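Long-range contacts in putative Acetyltransferase from the GNAT family (Novosphingobium aromaticivorans DSM 12444, PDB 3EC4), which probably catalyses the transfer of an acyl group, most likely acetyl from acetyl-CoA, to an acceptor that remains unidentified: residues L84-D90 with F213-M219; H6-V12 with M151-L157; Y131-Y135 with M146-M151. One frame throughout, in Å; residues are numbered along the deposited sequence.

Contact 1. Residues L84-D90 with F213-M219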
loop_
_atom_site.group_PDB
_atom_site.type_symbol
_atom_site.label_atom_id
_atom_site.label_comp_id
_atom_site.label_asym_id
_atom_site.label_seq_id
_atom_site.Cartn_x
_atom_site.Cartn_y
_atom_site.Cartn_z
ATOM N N LEU A 84 -1.515 -12.525 -2.645
ATOM C CA LEU A 84 -0.551 -11.511 -3.119
ATOM C C LEU A 84 0.807 -12.103 -3.441
ATOM O O LEU A 84 1.212 -13.128 -2.877
ATOM C CB LEU A 84 -0.333 -10.427 -2.055
ATOM C CG LEU A 84 -1.571 -9.785 -1.481
ATOM C CD1 LEU A 84 -1.179 -8.786 -0.355
ATOM C CD2 LEU A 84 -2.439 -9.114 -2.586
ATOM N N LEU A 85 1.560 -11.388 -4.287
ATOM C CA LEU A 85 2.972 -11.676 -4.476
ATOM C C LEU A 85 3.670 -10.448 -3.936
ATOM O O LEU A 85 3.433 -9.336 -4.432
ATOM C CB LEU A 85 3.324 -11.907 -5.954
ATOM C CG LEU A 85 4.827 -12.160 -6.222
ATOM C CD1 LEU A 85 5.359 -13.439 -5.537
ATOM C CD2 LEU A 85 5.165 -12.150 -7.701
ATOM N N GLN A 86 4.473 -10.636 -2.905
ATOM C CA GLN A 86 5.303 -9.533 -2.394
ATOM C C GLN A 86 6.635 -9.476 -3.120
ATOM O O GLN A 86 7.293 -10.504 -3.282
ATOM C CB GLN A 86 5.512 -9.706 -0.889
ATOM C CG GLN A 86 6.235 -8.547 -0.246
ATOM C CD GLN A 86 6.540 -8.855 1.218
ATOM O OE1 GLN A 86 7.541 -9.484 1.503
ATOM N NE2 GLN A 86 5.659 -8.462 2.122
HETATM N N MSE A 87 7.039 -8.273 -3.550
HETATM C CA MSE A 87 8.237 -8.048 -4.384
HETATM C C MSE A 87 9.153 -6.991 -3.787
HETATM O O MSE A 87 8.691 -6.102 -3.103
HETATM C CB MSE A 87 7.845 -7.648 -5.825
HETATM C CG MSE A 87 6.851 -8.592 -6.406
HETATM SE SE MSE A 87 6.401 -8.272 -8.228
HETATM C CE MSE A 87 7.985 -8.987 -9.090
ATOM N N ILE A 88 10.450 -7.135 -4.029
ATOM C CA ILE A 88 11.465 -6.270 -3.462
ATOM C C ILE A 88 12.390 -5.780 -4.549
ATOM O O ILE A 88 12.751 -6.535 -5.450
ATOM C CB ILE A 88 12.213 -7.003 -2.290
ATOM C CG1 ILE A 88 13.057 -6.050 -1.441
ATOM C CG2 ILE A 88 13.043 -8.155 -2.783
ATOM C CD1 ILE A 88 13.573 -6.741 -0.117
ATOM N N ALA A 89 12.800 -4.523 -4.447
ATOM C CA ALA A 89 13.770 -3.975 -5.387
ATOM C C ALA A 89 15.074 -3.681 -4.650
ATOM O O ALA A 89 15.336 -2.535 -4.306
ATOM C CB ALA A 89 13.224 -2.707 -6.092
ATOM N N ASP A 90 15.884 -4.716 -4.412
ATOM C CA ASP A 90 17.097 -4.527 -3.610
ATOM C C ASP A 90 18.365 -4.441 -4.435
ATOM O O ASP A 90 19.481 -4.424 -3.866
ATOM C CB ASP A 90 17.242 -5.581 -2.520
ATOM C CG ASP A 90 17.172 -7.017 -3.045
ATOM O OD1 ASP A 90 17.001 -7.249 -4.263
ATOM O OD2 ASP A 90 17.232 -7.917 -2.189
ATOM N N PHE A 213 12.104 -5.080 -9.568
ATOM C CA PHE A 213 11.522 -5.840 -8.437
ATOM C C PHE A 213 11.628 -7.331 -8.696
ATOM O O PHE A 213 11.455 -7.794 -9.810
ATOM C CB PHE A 213 10.076 -5.520 -8.182
ATOM C CG PHE A 213 9.852 -4.141 -7.654
ATOM C CD1 PHE A 213 9.845 -3.051 -8.501
ATOM C CD2 PHE A 213 9.685 -3.925 -6.283
ATOM C CE1 PHE A 213 9.635 -1.778 -7.998
ATOM C CE2 PHE A 213 9.442 -2.654 -5.781
ATOM C CZ PHE A 213 9.423 -1.595 -6.629
ATOM N N ARG A 214 11.917 -8.082 -7.653
ATOM C CA ARG A 214 11.948 -9.534 -7.757
ATOM C C ARG A 214 10.974 -10.083 -6.736
ATOM O O ARG A 214 10.723 -9.427 -5.708
ATOM C CB ARG A 214 13.369 -10.074 -7.505
ATOM C CG ARG A 214 13.904 -9.956 -6.050
ATOM C CD ARG A 214 15.419 -10.288 -5.971
ATOM N NE ARG A 214 15.948 -10.032 -4.625
ATOM C CZ ARG A 214 15.659 -10.767 -3.555
ATOM N NH1 ARG A 214 14.907 -11.834 -3.655
ATOM N NH2 ARG A 214 16.136 -10.434 -2.368
ATOM N N ALA A 215 10.434 -11.276 -7.025
ATOM C CA ALA A 215 9.543 -11.974 -6.133
ATOM C C ALA A 215 10.255 -12.282 -4.849
ATOM O O ALA A 215 11.356 -12.839 -4.852
ATOM C CB ALA A 215 9.038 -13.277 -6.783
ATOM N N ARG A 216 9.647 -11.907 -3.742
ATOM C CA ARG A 216 10.185 -12.237 -2.450
ATOM C C ARG A 216 9.418 -13.425 -1.848
ATOM O O ARG A 216 10.018 -14.450 -1.544
ATOM C CB ARG A 216 10.137 -11.051 -1.504
ATOM C CG ARG A 216 11.000 -11.307 -0.296
ATOM C CD ARG A 216 10.734 -10.411 0.843
ATOM N NE ARG A 216 11.111 -11.111 2.058
ATOM C CZ ARG A 216 10.289 -11.530 3.024
ATOM N NH1 ARG A 216 8.970 -11.299 3.026
ATOM N NH2 ARG A 216 10.836 -12.168 4.042
ATOM N N ARG A 217 8.106 -13.278 -1.676
ATOM C CA ARG A 217 7.292 -14.359 -1.182
ATOM C C ARG A 217 5.824 -14.085 -1.428
ATOM O O ARG A 217 5.399 -12.942 -1.665
ATOM C CB ARG A 217 7.523 -14.605 0.308
ATOM C CG ARG A 217 7.093 -13.481 1.207
ATOM C CD ARG A 217 7.057 -13.863 2.708
ATOM N NE ARG A 217 6.270 -15.048 3.002
ATOM C CZ ARG A 217 6.293 -15.716 4.142
ATOM N NH1 ARG A 217 7.048 -15.326 5.176
ATOM N NH2 ARG A 217 5.544 -16.776 4.254
ATOM N N ALA A 218 5.043 -15.150 -1.309
ATOM C CA ALA A 218 3.597 -15.041 -1.305
ATOM C C ALA A 218 3.123 -14.488 0.024
ATOM O O ALA A 218 3.712 -14.757 1.103
ATOM C CB ALA A 218 2.942 -16.409 -1.583
HETATM N N MSE A 219 2.073 -13.673 -0.062
HETATM C CA MSE A 219 1.374 -13.148 1.102
HETATM C C MSE A 219 -0.130 -13.254 0.862
HETATM O O MSE A 219 -0.574 -13.608 -0.228
HETATM C CB MSE A 219 1.781 -11.688 1.397
HETATM C CG MSE A 219 3.282 -11.472 1.636
HETATM SE SE MSE A 219 3.804 -12.043 3.389
HETATM C CE MSE A 219 3.071 -10.539 4.342
#
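The methyl group of Ala-89 sits over the middle of the Phe-213 ring, a CH-pi contact with CB 3.7 Å from the ring centroid. Beside it, CB of Met-87 meets CB of Phe-213 at 3.9 Å, and farther along the same side of the sheet Leu-85 CD1 reaches the methyl of Ala-215. Phe-213 also packs on Ile-179 and Ile-183 of helix 174-188, while helix 202-210 covers Leu-85 and Met-87, so large apolar side chains suit these three positions. On the reverse side, Gln-86 CB lies 3.8 Å from Met-219 CG.

Strands 84-88 and 214-219 run antiparallel, with a classic beta bulge at Arg-216 and Arg-217, which both face Gln-86. The carbonyl O of Gln-86 receives Arg-216 N at 2.8 Å and, more weakly, Arg-217 N. Because the bulge turns Arg-216 to the side of Gln-86, the two side chains run alongside one another, each with CG anti to its own backbone N (chi1 -174° and -166°). Arg-216 NH1 then donates in the amide carbonyl plane to Gln-86 OE1, 2.8 Å away, and NH2 pairs with Asp-9.

At the outer end, Ile-88 CG2 covers one guanidinium face of Arg-214. That group meets Asp-90 side-on: NE lies 3.0 Å from OD1 and NH2 2.8 Å from OD2, both oxygens being approached on their syn sides. Two bonds together fix the rotation of both groups, and the opposite charges are likely to stabilise each other where the strand pairing ends at the surface.

Contact 2. Residues H6-V12 with M151-L157; sequences HPLDRPV and MRPAPNL
This is a buried, largely apolar contact, held by side-chain packing between the N-terminal segment, with its 3-10 turn and the start of helix 11-17, and the loop joining strands 142-149 and 157-165, where Pro-7, Leu-8, Pro-11 and Val-12 meet Met-151, Pro-153, Ala-154 and Leu-157. Pro-153 is wedged at the middle: its CG lies 3.8 Å from Pro-11 CB and touches Leu-8 CD2 as well, while its CB rests on the carbonyl O of Pro-7.

The CD1 methyl of Leu-157 fills the corner between Pro-7 CB, at 3.7 Å, and Leu-8 CD2, at 3.8 Å. Ala-154, with only a methyl, fits against Pro-7 CG. At the helix end the contact passes to Met-151, whose CG stands anti to the carbonyl carbon (chi1 -56°) and sends the chain across to place SE 3.8 Å from Val-12 CG2. Tyr-194 of strand 192-198 backs Leu-8, Pro-11, Met-151 and Pro-153.

Each side is shaped by its own hydrogen bonds. Leu-8 N donates almost exactly in the ring plane to ND1 of His-6, 3.0 Å away, and Leu-157 N closes a type I turn onto Ala-154 O, also at 3.0 Å. Asp-9 lies clear of the loop and forms salt bridges with Arg-216 and Arg-217.

Prolines suit this interface because their rings are stiff and their nitrogens bring no N-H that would need a partner in a buried place; cohesion between the segments therefore rests on shape fit and on the exclusion of water.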
loop_
_atom_site.group_PDB
_atom_site.type_symbol
_atom_site.label_atom_id
_atom_site.label_comp_id
_atom_site.label_asym_id
_atom_site.label_seq_id
_atom_site.Cartn_x
_atom_site.Cartn_y
_atom_site.Cartn_z
ATOM N N HIS A 6 11.578 -11.804 8.863
ATOM C CA HIS A 6 11.825 -10.571 8.121
ATOM C C HIS A 6 10.754 -9.513 8.448
ATOM O O HIS A 6 9.594 -9.866 8.688
ATOM C CB HIS A 6 11.770 -10.936 6.646
ATOM C CG HIS A 6 12.450 -9.963 5.749
ATOM N ND1 HIS A 6 11.930 -8.721 5.468
ATOM C CD2 HIS A 6 13.594 -10.062 5.040
ATOM C CE1 HIS A 6 12.731 -8.090 4.637
ATOM N NE2 HIS A 6 13.749 -8.883 4.359
ATOM N N PRO A 7 11.135 -8.213 8.511
ATOM C CA PRO A 7 10.135 -7.159 8.672
ATOM C C PRO A 7 8.993 -7.215 7.677
ATOM O O PRO A 7 7.864 -6.871 8.032
ATOM C CB PRO A 7 10.940 -5.861 8.462
ATOM C CG PRO A 7 12.298 -6.214 8.885
ATOM C CD PRO A 7 12.494 -7.649 8.453
ATOM N N LEU A 8 9.278 -7.662 6.452
ATOM C CA LEU A 8 8.236 -7.725 5.420
ATOM C C LEU A 8 7.278 -8.917 5.586
ATOM O O LEU A 8 6.283 -9.017 4.870
ATOM C CB LEU A 8 8.864 -7.741 4.044
ATOM C CG LEU A 8 9.678 -6.545 3.563
ATOM C CD1 LEU A 8 10.035 -6.861 2.106
ATOM C CD2 LEU A 8 8.810 -5.276 3.667
ATOM N N ASP A 9 7.562 -9.828 6.498
ATOM C CA ASP A 9 6.609 -10.924 6.760
ATOM C C ASP A 9 5.328 -10.440 7.427
ATOM O O ASP A 9 4.300 -11.105 7.385
ATOM C CB ASP A 9 7.244 -12.004 7.614
ATOM C CG ASP A 9 8.329 -12.750 6.903
ATOM O OD1 ASP A 9 8.441 -12.701 5.661
ATOM O OD2 ASP A 9 9.131 -13.351 7.622
ATOM N N ARG A 10 5.404 -9.336 8.141
ATOM C CA ARG A 10 4.232 -8.768 8.772
ATOM C C ARG A 10 4.255 -7.266 8.605
ATOM O O ARG A 10 4.630 -6.539 9.533
ATOM C CB ARG A 10 4.180 -9.154 10.249
ATOM C CG ARG A 10 4.131 -10.662 10.550
ATOM C CD ARG A 10 3.632 -10.904 11.988
ATOM N NE ARG A 10 2.243 -10.509 12.047
ATOM C CZ ARG A 10 1.572 -10.135 13.134
ATOM N NH1 ARG A 10 2.128 -10.119 14.339
ATOM N NH2 ARG A 10 0.305 -9.777 12.986
ATOM N N PRO A 11 3.976 -6.783 7.379
ATOM C CA PRO A 11 4.267 -5.368 7.066
ATOM C C PRO A 11 3.363 -4.388 7.807
ATOM O O PRO A 11 3.814 -3.321 8.199
ATOM C CB PRO A 11 4.138 -5.292 5.527
ATOM C CG PRO A 11 3.435 -6.522 5.119
ATOM C CD PRO A 11 3.484 -7.531 6.222
ATOM N N VAL A 12 2.132 -4.779 8.091
ATOM C CA VAL A 12 1.232 -3.913 8.881
ATOM C C VAL A 12 1.682 -3.850 10.336
ATOM O O VAL A 12 1.805 -2.764 10.923
ATOM C CB VAL A 12 -0.256 -4.418 8.803
ATOM C CG1 VAL A 12 -1.153 -3.537 9.675
ATOM C CG2 VAL A 12 -0.721 -4.454 7.365
HETATM N N MSE A 151 3.555 1.903 3.442
HETATM C CA MSE A 151 4.055 1.352 4.708
HETATM C C MSE A 151 5.582 1.304 4.777
HETATM O O MSE A 151 6.295 1.193 3.754
HETATM C CB MSE A 151 3.494 -0.054 4.981
HETATM C CG MSE A 151 2.017 -0.100 4.972
HETATM SE SE MSE A 151 1.339 -1.807 5.571
HETATM C CE MSE A 151 -0.169 -1.907 4.321
ATOM N N ARG A 152 6.081 1.392 6.001
ATOM C CA ARG A 152 7.509 1.333 6.260
ATOM C C ARG A 152 7.759 0.367 7.412
ATOM O O ARG A 152 7.809 0.781 8.543
ATOM C CB ARG A 152 8.044 2.716 6.601
ATOM C CG ARG A 152 7.980 3.667 5.399
ATOM C CD ARG A 152 8.247 5.088 5.782
ATOM N NE ARG A 152 8.121 5.934 4.618
ATOM C CZ ARG A 152 9.084 6.177 3.747
ATOM N NH1 ARG A 152 10.315 5.746 3.965
ATOM N NH2 ARG A 152 8.820 6.926 2.675
ATOM N N PRO A 153 7.861 -0.945 7.100
ATOM C CA PRO A 153 8.000 -1.997 8.108
ATOM C C PRO A 153 9.292 -1.970 8.953
ATOM O O PRO A 153 9.341 -2.564 10.017
ATOM C CB PRO A 153 7.872 -3.282 7.283
ATOM C CG PRO A 153 7.069 -2.871 6.054
ATOM C CD PRO A 153 7.689 -1.510 5.750
ATOM N N ALA A 154 10.319 -1.321 8.420
ATOM C CA ALA A 154 11.558 -1.017 9.097
ATOM C C ALA A 154 12.164 0.249 8.469
ATOM O O ALA A 154 11.792 0.630 7.345
ATOM C CB ALA A 154 12.540 -2.201 9.006
ATOM N N PRO A 155 13.085 0.922 9.182
ATOM C CA PRO A 155 13.646 2.160 8.647
ATOM C C PRO A 155 14.163 2.095 7.208
ATOM O O PRO A 155 14.008 3.073 6.479
ATOM C CB PRO A 155 14.757 2.498 9.643
ATOM C CG PRO A 155 14.210 1.948 10.939
ATOM C CD PRO A 155 13.639 0.616 10.507
ATOM N N ASN A 156 14.732 0.964 6.790
ATOM C CA ASN A 156 15.299 0.838 5.437
ATOM C C ASN A 156 14.357 0.173 4.406
ATOM O O ASN A 156 14.817 -0.234 3.346
ATOM C CB ASN A 156 16.570 0.003 5.523
ATOM C CG ASN A 156 16.265 -1.451 5.812
ATOM O OD1 ASN A 156 15.391 -1.778 6.640
ATOM N ND2 ASN A 156 16.937 -2.329 5.102
ATOM N N LEU A 157 13.066 0.038 4.729
ATOM C CA LEU A 157 12.078 -0.529 3.798
ATOM C C LEU A 157 10.946 0.469 3.575
ATOM O O LEU A 157 10.502 1.123 4.506
ATOM C CB LEU A 157 11.483 -1.845 4.352
ATOM C CG LEU A 157 12.510 -2.971 4.528
ATOM C CD1 LEU A 157 11.985 -4.077 5.450
ATOM C CD2 LEU A 157 12.848 -3.477 3.124
#

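Contact 3. Residues Y131-Y135 with M146-M151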
loop_
_atom_site.group_PDB
_atom_site.type_symbol
_atom_site.label_atom_id
_atom_site.label_comp_id
_atom_site.label_asym_id
_atom_site.label_seq_id
_atom_site.Cartn_x
_atom_site.Cartn_y
_atom_site.Cartn_z
ATOM N N TYR A 131 0.570 9.688 3.675
ATOM C CA TYR A 131 1.324 8.489 4.106
ATOM C C TYR A 131 2.788 8.657 3.732
ATOM O O TYR A 131 3.672 8.165 4.418
ATOM C CB TYR A 131 0.755 7.240 3.452
ATOM C CG TYR A 131 0.544 6.032 4.315
ATOM C CD1 TYR A 131 1.518 5.593 5.208
ATOM C CD2 TYR A 131 -0.629 5.306 4.211
ATOM C CE1 TYR A 131 1.299 4.436 5.972
ATOM C CE2 TYR A 131 -0.847 4.172 4.939
ATOM C CZ TYR A 131 0.106 3.745 5.829
ATOM O OH TYR A 131 -0.119 2.597 6.561
ATOM N N GLY A 132 3.028 9.371 2.632
ATOM C CA GLY A 132 4.373 9.672 2.153
ATOM C C GLY A 132 4.321 10.482 0.869
ATOM O O GLY A 132 3.304 11.113 0.560
ATOM N N GLN A 133 5.416 10.452 0.118
ATOM C CA GLN A 133 5.528 11.256 -1.102
ATOM C C GLN A 133 4.680 10.668 -2.201
ATOM O O GLN A 133 4.753 9.476 -2.481
ATOM C CB GLN A 133 6.963 11.296 -1.591
ATOM C CG GLN A 133 7.182 12.224 -2.799
ATOM C CD GLN A 133 6.964 13.671 -2.473
ATOM O OE1 GLN A 133 7.524 14.173 -1.501
ATOM N NE2 GLN A 133 6.133 14.356 -3.263
ATOM N N PHE A 134 3.957 11.545 -2.890
ATOM C CA PHE A 134 3.241 11.239 -4.107
ATOM C C PHE A 134 3.724 12.050 -5.289
ATOM O O PHE A 134 4.143 13.214 -5.147
ATOM C CB PHE A 134 1.731 11.452 -3.877
ATOM C CG PHE A 134 1.051 10.243 -3.294
ATOM C CD1 PHE A 134 1.171 9.961 -1.942
ATOM C CD2 PHE A 134 0.340 9.377 -4.094
ATOM C CE1 PHE A 134 0.586 8.811 -1.405
ATOM C CE2 PHE A 134 -0.249 8.226 -3.558
ATOM C CZ PHE A 134 -0.138 7.963 -2.222
ATOM N N TYR A 135 3.743 11.404 -6.452
ATOM C CA TYR A 135 4.095 12.031 -7.703
ATOM C C TYR A 135 2.948 11.835 -8.687
ATOM O O TYR A 135 2.120 10.904 -8.548
ATOM C CB TYR A 135 5.378 11.404 -8.246
ATOM C CG TYR A 135 6.624 11.767 -7.440
ATOM C CD1 TYR A 135 7.217 12.988 -7.588
ATOM C CD2 TYR A 135 7.174 10.886 -6.519
ATOM C CE1 TYR A 135 8.355 13.327 -6.871
ATOM C CE2 TYR A 135 8.316 11.224 -5.794
ATOM C CZ TYR A 135 8.890 12.457 -5.985
ATOM O OH TYR A 135 10.022 12.848 -5.264
HETATM N N MSE A 146 -0.896 8.786 -10.960
HETATM C CA MSE A 146 -0.108 9.044 -9.762
HETATM C C MSE A 146 0.487 7.772 -9.179
HETATM O O MSE A 146 0.091 6.636 -9.537
HETATM C CB MSE A 146 -0.948 9.764 -8.712
HETATM C CG MSE A 146 -1.953 8.882 -8.104
HETATM SE SE MSE A 146 -3.027 9.808 -6.769
HETATM C CE MSE A 146 -4.236 8.426 -6.349
ATOM N N ALA A 147 1.420 7.963 -8.245
ATOM C CA ALA A 147 1.970 6.876 -7.432
ATOM C C ALA A 147 2.608 7.490 -6.204
ATOM O O ALA A 147 3.030 8.644 -6.215
ATOM C CB ALA A 147 3.017 6.028 -8.189
ATOM N N GLY A 148 2.723 6.681 -5.160
ATOM C CA GLY A 148 3.224 7.168 -3.907
ATOM C C GLY A 148 3.899 6.121 -3.053
ATOM O O GLY A 148 4.184 4.985 -3.489
ATOM N N GLU A 149 4.107 6.535 -1.821
ATOM C CA GLU A 149 4.698 5.731 -0.768
ATOM C C GLU A 149 3.677 5.373 0.285
ATOM O O GLU A 149 2.796 6.178 0.591
ATOM C CB GLU A 149 5.810 6.508 -0.091
ATOM C CG GLU A 149 6.858 7.025 -1.055
ATOM C CD GLU A 149 7.891 7.884 -0.403
ATOM O OE1 GLU A 149 7.549 8.655 0.511
ATOM O OE2 GLU A 149 9.067 7.819 -0.843
ATOM N N ARG A 150 3.832 4.198 0.884
ATOM C CA ARG A 150 2.940 3.792 1.965
ATOM C C ARG A 150 3.683 3.205 3.166
ATOM O O ARG A 150 4.361 3.962 3.873
ATOM C CB ARG A 150 1.821 2.915 1.404
ATOM C CG ARG A 150 0.609 2.762 2.275
ATOM C CD ARG A 150 -0.516 2.043 1.569
ATOM N NE ARG A 150 -0.228 0.654 1.316
ATOM C CZ ARG A 150 -1.060 -0.180 0.686
ATOM N NH1 ARG A 150 -2.259 0.204 0.233
ATOM N NH2 ARG A 150 -0.697 -1.413 0.485
HETATM N N MSE A 151 3.555 1.903 3.442
HETATM C CA MSE A 151 4.055 1.352 4.708
HETATM C C MSE A 151 5.582 1.304 4.777
HETATM O O MSE A 151 6.295 1.193 3.754
HETATM C CB MSE A 151 3.494 -0.054 4.981
HETATM C CG MSE A 151 2.017 -0.100 4.972
HETATM SE SE MSE A 151 1.339 -1.807 5.571
HETATM C CE MSE A 151 -0.169 -1.907 4.321
HETATM O O HOH W 1 5.581 6.438 3.505
#
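Tyr-131 lays one face of its ring over the aliphatic part of Arg-150, whose CG stands 3.5 Å from the ring centroid, displaced toward the rim, in a CH-pi contact. Arginine suits the place because its methylenes can lie on a ring while its NE carries on to a salt bridge with Glu-159. Tyr-131 also meets Tyr-37 edge to face, and a serine here would probably leave both the Arg-150 methylenes and the Tyr-37 ring without their aromatic partner. A water donates to the carbonyl oxygens of both Tyr-131 and Arg-150 and so bridges the two backbones.

Phe-134 makes a more centred CH-pi contact: Gly-148 CA lies 3.6 Å from its ring centroid, almost on the ring normal. A beta carbon on Gly-148 would run into the ring. Met-146 SE approaches this ring obliquely, a Met-aromatic contact packed against helix 109-118.

Phe-134, Met-146 and Gly-148 belong to the beta hairpin of strands 134-139 and 142-149 in the central GNAT sheet. Tyr-135 and Ala-147 form an antiparallel hydrogen-bonded pair, with Tyr-135 N 2.9 Å from Ala-147 O and a nearly straight bond (172°). At Gln-133 a side chain supplies the acceptor: Glu-149 OE1 accepts Gln-133 N at 2.8 Å, from above the carboxylate plane. Arg-152 and Arg-189 also grip this carboxylate, and its buried charge is likely to be balanced by them.

From the N terminus, residues 6-12 find their partner at 151-157, where contact 2 closes a loop of 138 residues. Segment 84-90 enters within that loop, yet its partner 213-219 comes after it, so contacts 1 and 2 cross. Contact 3, a hairpin closure over only ten residues, falls inside both loops and shares Met-151 with contact 2. Contact 1 pairs two strands of the large mixed sheet, contact 3 joins two others nearer its far edge, and contact 2 packs the N-terminal segment on a loop between strands. Contacts 1 and 2 meet directly, Gln-86 NE2 probably bonding to Leu-8 O; contacts 1 and 3 stay about 7 Å apart at their nearest atoms.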